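Local atomic coordinates of restriction endonuclease (Mycobacterium sp., PDB entry 4F0Q), a protein that cleaves DNA in a cytosine methylation-dependent manner, working as a tetrameric restriction endonuclease that holds a magnesium ion in its nuclease fold. Residues Q269-Q274 and T388-R393; Q355-Q360 and P367-R372. All blocks are in the same frame, centred on the assembly; numbering follows the deposited sequence. Where two conformers were deposited one is given.

Contact 1 (Q269-Q274 and T388-R393); sequences QSSKEQ and TGSFSR
The side-chain amide of Gln274 pairs with the backbone of Phe391 at both ends, much as a neighbouring strand would. Phe391 N donates to Gln274 OE1 at 2.9 Å, nearly straight, but reaches the oxygen 29° off the carbonyl plane. Gln274 NE2 returns a bond to Phe391 O at 3.0 Å and lies on a lone pair of that oxygen. The chain of Gln274 runs extended from a CG set beside its backbone N (chi1 -56°), which carries the amide across from the short helix to the strand. The amide lies only 7° from the plane of the Phe391 ring, and OE1 sits at the ring's edge, 3.4 Å from Phe391 CD2.

Gln274 NE2 also donates to Gln269 O at 3.2 Å, approaching from above that carbonyl plane. A weak bond goes from Gln274 NE2 to Ser270 O. Water 1 joins Ser271 OG to Phe391 O, 2.9 Å from the latter. Gln274 CB packs against Ser390 OG at 3.6 Å. Ser270 and Glu273 form a capping box that opens helix 271-274.

On its other edge, strand 390-391 pairs with strand 364-365, where Ser390 and Ser392 bond to Val365. Gln274 thus serves the edge that this parallel pair does not use. Phe391 O takes both an amide N-H and a water proton, and Phe391 N has a short, direct acceptor. The backbone N and O of Phe391, a buried residue, are thus met by one glutamine side chain with help from a water. The amide is held at both ends and could not turn over without losing these bonds.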
loop_
_atom_site.group_PDB
_atom_site.type_symbol
_atom_site.label_atom_id
_atom_site.label_comp_id
_atom_site.label_asym_id
_atom_site.label_seq_id
_atom_site.Cartn_x
_atom_site.Cartn_y
_atom_site.Cartn_z
ATOM N N GLN A 269 -18.192 6.321 -10.620
ATOM C CA GLN A 269 -18.762 7.661 -10.653
ATOM C C GLN A 269 -18.886 8.158 -12.086
ATOM O O GLN A 269 -18.014 7.907 -12.916
ATOM C CB GLN A 269 -17.904 8.633 -9.842
ATOM C CG GLN A 269 -17.750 8.258 -8.380
ATOM C CD GLN A 269 -17.051 9.334 -7.577
ATOM O OE1 GLN A 269 -16.834 10.445 -8.063
ATOM N NE2 GLN A 269 -16.692 9.012 -6.341
ATOM N N SER A 270 -19.975 8.862 -12.370
ATOM C CA SER A 270 -20.167 9.458 -13.684
ATOM C C SER A 270 -19.220 10.639 -13.843
ATOM O O SER A 270 -18.555 11.042 -12.888
ATOM C CB SER A 270 -21.615 9.916 -13.861
ATOM O OG SER A 270 -21.948 10.929 -12.926
ATOM N N SER A 271 -19.158 11.192 -15.049
ATOM C CA SER A 271 -18.328 12.362 -15.295
ATOM C C SER A 271 -18.861 13.558 -14.514
ATOM O O SER A 271 -18.094 14.413 -14.077
ATOM C CB SER A 271 -18.267 12.685 -16.789
ATOM O OG SER A 271 -17.623 11.647 -17.508
ATOM N N LYS A 272 -20.177 13.601 -14.330
ATOM C CA LYS A 272 -20.815 14.704 -13.619
ATOM C C LYS A 272 -20.523 14.657 -12.122
ATOM O O LYS A 272 -20.398 15.694 -11.471
ATOM C CB LYS A 272 -22.327 14.705 -13.866
ATOM C CG LYS A 272 -23.043 15.920 -13.294
ATOM C CD LYS A 272 -24.477 16.020 -13.791
ATOM C CE LYS A 272 -25.333 14.880 -13.266
ATOM N NZ LYS A 272 -26.757 15.030 -13.675
ATOM N N GLU A 273 -20.411 13.448 -11.582
ATOM C CA GLU A 273 -20.127 13.270 -10.164
ATOM C C GLU A 273 -18.693 13.663 -9.818
ATOM O O GLU A 273 -18.439 14.260 -8.774
ATOM C CB GLU A 273 -20.398 11.826 -9.740
ATOM C CG GLU A 273 -21.871 11.458 -9.716
ATOM C CD GLU A 273 -22.098 9.975 -9.504
ATOM O OE1 GLU A 273 -21.734 9.185 -10.401
ATOM O OE2 GLU A 273 -22.637 9.601 -8.442
ATOM N N GLN A 274 -17.759 13.325 -10.701
ATOM C CA GLN A 274 -16.351 13.634 -10.480
ATOM C C GLN A 274 -16.084 15.129 -10.634
ATOM O O GLN A 274 -15.121 15.659 -10.081
ATOM C CB GLN A 274 -15.471 12.841 -11.446
ATOM C CG GLN A 274 -15.687 11.341 -11.386
ATOM C CD GLN A 274 -14.837 10.595 -12.394
ATOM O OE1 GLN A 274 -13.618 10.756 -12.434
ATOM N NE2 GLN A 274 -15.480 9.778 -13.221
ATOM N N THR A 388 -7.728 17.472 -14.289
ATOM C CA THR A 388 -8.748 18.511 -14.225
ATOM C C THR A 388 -10.086 17.994 -14.745
ATOM O O THR A 388 -11.136 18.579 -14.479
ATOM C CB THR A 388 -8.335 19.755 -15.032
ATOM O OG1 THR A 388 -7.970 19.363 -16.361
ATOM C CG2 THR A 388 -7.151 20.449 -14.376
ATOM N N GLY A 389 -10.038 16.894 -15.490
ATOM C CA GLY A 389 -11.239 16.293 -16.040
ATOM C C GLY A 389 -11.731 15.125 -15.207
ATOM O O GLY A 389 -11.629 15.138 -13.981
ATOM N N SER A 390 -12.267 14.113 -15.879
ATOM C CA SER A 390 -12.786 12.932 -15.199
ATOM C C SER A 390 -12.137 11.662 -15.735
ATOM O O SER A 390 -11.422 11.693 -16.735
ATOM C CB SER A 390 -14.305 12.844 -15.366
ATOM O OG SER A 390 -14.947 13.986 -14.830
ATOM N N PHE A 391 -12.386 10.547 -15.058
ATOM C CA PHE A 391 -11.929 9.249 -15.534
ATOM C C PHE A 391 -13.093 8.516 -16.186
ATOM O O PHE A 391 -14.207 8.515 -15.660
ATOM C CB PHE A 391 -11.354 8.419 -14.382
ATOM C CG PHE A 391 -10.184 9.066 -13.694
ATOM C CD1 PHE A 391 -8.903 8.935 -14.205
ATOM C CD2 PHE A 391 -10.366 9.803 -12.536
ATOM C CE1 PHE A 391 -7.825 9.529 -13.575
ATOM C CE2 PHE A 391 -9.291 10.400 -11.902
ATOM C CZ PHE A 391 -8.020 10.262 -12.423
ATOM N N SER A 392 -12.833 7.901 -17.335
ATOM C CA SER A 392 -13.867 7.192 -18.082
ATOM C C SER A 392 -14.440 6.036 -17.274
ATOM O O SER A 392 -13.809 5.551 -16.336
ATOM C CB SER A 392 -13.314 6.681 -19.413
ATOM O OG SER A 392 -12.263 5.755 -19.205
ATOM N N ARG A 393 -15.641 5.602 -17.644
ATOM C CA ARG A 393 -16.308 4.521 -16.935
ATOM C C ARG A 393 -15.513 3.226 -17.040
ATOM O O ARG A 393 -15.383 2.485 -16.064
ATOM C CB ARG A 393 -17.724 4.313 -17.474
ATOM C CG ARG A 393 -18.548 3.350 -16.642
ATOM C CD ARG A 393 -19.983 3.262 -17.125
ATOM N NE ARG A 393 -20.840 2.636 -16.122
ATOM C CZ ARG A 393 -20.999 1.323 -15.987
ATOM N NH1 ARG A 393 -20.360 0.489 -16.795
ATOM N NH2 ARG A 393 -21.799 0.846 -15.043
HETATM O O HOH W 1 -16.629 8.947 -17.139
#

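Contact 2 (Q355-Q360 and P367-R372); sequences QAKCIQ and PEQVAR. With MG (magnesium ion), chain E.
Lys357 has CG anti to its backbone N (chi1 -168°) and stays extended to its tip, while Gln369 starts with CG beside the backbone N (chi1 -70°) and then runs straight. The two chains meet at about a right angle, one rising from the strand and the other reaching out from the first turn of helix 367-374. Lys357 NZ comes within 3.0 Å of Gln369 NE2. Both atoms are donors, so this is no hydrogen bond. The amide is turned this way because Gln369 OE1 accepts from Ser366 N.

Gln355 bends at chi2 (62°) and brings OE1 to the magnesium at 2.1 Å. Ala356 O binds the metal at 2.1 Å as well. Waters 2, 3 and 4 and Asp334 OD2 complete six ligands. Lys357 NZ stays 7.5 Å from the magnesium, outside its first shell. From the same helix, Glu368 and Arg372 make salt bridges to Arg372 and Glu398 of a neighbouring subunit. The spacing of Asp334, Gln355 and Lys357 is consistent with the active-site motif of the PD-(D/E)XK nucleases, with glutamine in the D/E position; Asp334 and Gln355 hold the metal, and Lys357 takes the place of the motif lysine.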
loop_
_atom_site.group_PDB
_atom_site.type_symbol
_atom_site.label_atom_id
_atom_site.label_comp_id
_atom_site.label_asym_id
_atom_site.label_seq_id
_atom_site.Cartn_x
_atom_site.Cartn_y
_atom_site.Cartn_z
ATOM N N GLN A 355 0.920 10.791 -11.249
ATOM C CA GLN A 355 0.725 11.163 -12.644
ATOM C C GLN A 355 -0.250 12.327 -12.731
ATOM O O GLN A 355 -1.292 12.314 -12.085
ATOM C CB GLN A 355 0.189 9.980 -13.447
ATOM C CG GLN A 355 -0.335 10.355 -14.824
ATOM C CD GLN A 355 0.735 10.946 -15.716
ATOM O OE1 GLN A 355 0.535 11.992 -16.335
ATOM N NE2 GLN A 355 1.880 10.277 -15.791
ATOM N N ALA A 356 0.092 13.330 -13.530
ATOM C CA ALA A 356 -0.746 14.515 -13.663
ATOM C C ALA A 356 -1.075 14.803 -15.122
ATOM O O ALA A 356 -0.186 14.820 -15.974
ATOM C CB ALA A 356 -0.058 15.712 -13.037
ATOM N N LYS A 357 -2.352 15.032 -15.410
ATOM C CA LYS A 357 -2.752 15.375 -16.771
ATOM C C LYS A 357 -3.821 16.462 -16.812
ATOM O O LYS A 357 -4.961 16.246 -16.405
ATOM C CB LYS A 357 -3.220 14.135 -17.537
ATOM C CG LYS A 357 -3.373 14.375 -19.029
ATOM C CD LYS A 357 -3.546 13.079 -19.798
ATOM C CE LYS A 357 -3.564 13.342 -21.295
ATOM N NZ LYS A 357 -3.654 12.083 -22.082
ATOM N N CYS A 358 -3.438 17.632 -17.313
ATOM C CA CYS A 358 -4.347 18.766 -17.402
ATOM C C CYS A 358 -5.090 18.787 -18.734
ATOM O O CYS A 358 -4.621 19.373 -19.710
ATOM C CB CYS A 358 -3.583 20.077 -17.209
ATOM S SG CYS A 358 -4.602 21.561 -17.329
ATOM N N ILE A 359 -6.249 18.138 -18.766
ATOM C CA ILE A 359 -7.098 18.136 -19.950
ATOM C C ILE A 359 -8.352 18.953 -19.678
ATOM O O ILE A 359 -8.539 19.454 -18.570
ATOM C CB ILE A 359 -7.517 16.710 -20.341
ATOM C CG1 ILE A 359 -8.301 16.058 -19.202
ATOM C CG2 ILE A 359 -6.298 15.878 -20.706
ATOM C CD1 ILE A 359 -8.765 14.650 -19.503
ATOM N N GLN A 360 -9.201 19.089 -20.693
ATOM C CA GLN A 360 -10.485 19.761 -20.533
ATOM C C GLN A 360 -11.283 19.096 -19.421
ATOM O O GLN A 360 -11.362 17.869 -19.364
ATOM C CB GLN A 360 -11.283 19.716 -21.838
ATOM C CG GLN A 360 -10.777 20.645 -22.929
ATOM C CD GLN A 360 -11.278 22.068 -22.770
ATOM O OE1 GLN A 360 -10.829 22.978 -23.468
ATOM N NE2 GLN A 360 -12.218 22.268 -21.852
ATOM N N PRO A 367 -8.706 4.273 -20.023
ATOM C CA PRO A 367 -8.122 3.161 -19.261
ATOM C C PRO A 367 -6.646 2.922 -19.581
ATOM O O PRO A 367 -5.897 2.471 -18.712
ATOM C CB PRO A 367 -8.967 1.953 -19.696
ATOM C CG PRO A 367 -9.667 2.385 -20.946
ATOM C CD PRO A 367 -9.897 3.847 -20.775
ATOM N N GLU A 368 -6.235 3.217 -20.812
ATOM C CA GLU A 368 -4.834 3.084 -21.195
ATOM C C GLU A 368 -3.968 4.057 -20.401
ATOM O O GLU A 368 -2.889 3.702 -19.922
ATOM C CB GLU A 368 -4.652 3.332 -22.695
ATOM C CG GLU A 368 -5.326 2.309 -23.596
ATOM C CD GLU A 368 -6.651 2.796 -24.146
ATOM O OE1 GLU A 368 -7.044 3.936 -23.824
ATOM O OE2 GLU A 368 -7.296 2.043 -24.906
ATOM N N GLN A 369 -4.461 5.283 -20.263
ATOM C CA GLN A 369 -3.732 6.344 -19.577
ATOM C C GLN A 369 -3.491 6.041 -18.099
ATOM O O GLN A 369 -2.433 6.368 -17.562
ATOM C CB GLN A 369 -4.456 7.682 -19.750
ATOM C CG GLN A 369 -4.384 8.229 -21.170
ATOM C CD GLN A 369 -5.430 9.291 -21.450
ATOM O OE1 GLN A 369 -6.220 9.646 -20.579
ATOM N NE2 GLN A 369 -5.443 9.799 -22.677
ATOM N N VAL A 370 -4.464 5.414 -17.443
ATOM C CA VAL A 370 -4.285 5.020 -16.049
ATOM C C VAL A 370 -3.438 3.751 -15.958
ATOM O O VAL A 370 -2.603 3.608 -15.058
ATOM C CB VAL A 370 -5.643 4.768 -15.360
ATOM C CG1 VAL A 370 -5.444 4.395 -13.899
ATOM C CG2 VAL A 370 -6.535 5.994 -15.483
ATOM N N ALA A 371 -3.633 2.844 -16.912
ATOM C CA ALA A 371 -2.866 1.605 -16.947
ATOM C C ALA A 371 -1.377 1.869 -17.151
ATOM O O ALA A 371 -0.539 1.067 -16.740
ATOM C CB ALA A 371 -3.394 0.680 -18.027
ATOM N N ARG A 372 -1.050 2.993 -17.782
ATOM C CA ARG A 372 0.347 3.355 -17.998
ATOM C C ARG A 372 1.045 3.647 -16.675
ATOM O O ARG A 372 2.258 3.474 -16.547
ATOM C CB ARG A 372 0.466 4.556 -18.938
ATOM C CG ARG A 372 1.881 4.789 -19.439
ATOM C CD ARG A 372 1.961 5.975 -20.379
ATOM N NE ARG A 372 3.315 6.158 -20.893
ATOM C CZ ARG A 372 3.699 7.191 -21.633
ATOM N NH1 ARG A 372 2.831 8.143 -21.946
ATOM N NH2 ARG A 372 4.952 7.274 -22.057
HETATM MG MG MG E . 1.395 13.825 -16.880
HETATM O O HOH W 2 2.132 15.773 -16.837
HETATM O O HOH W 3 0.384 14.337 -18.630
HETATM O O HOH W 4 3.028 12.716 -17.627
#

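Contact 2 is nested within the chain loop that contact 1 closes, and their centres lie about 12 Å apart. The two meet where Ser392 OG packs on Pro367 CD at 3.4 Å, at the start of helix 367-374. Tyr385 on strand 381-387, next to the metal-bearing strand 347-357, ties them more broadly. Its ring stands edge-to-face with that of Phe391 from contact 1 and also touches Gln355, Lys357 and Gln369 of contact 2. Contact 2 supplies two of the three protein ligands of the magnesium. Contact 1 is set back from it, with the Phe391 side chain about 11 Å from the ion, and joins helix 271-274 to the nuclease fold.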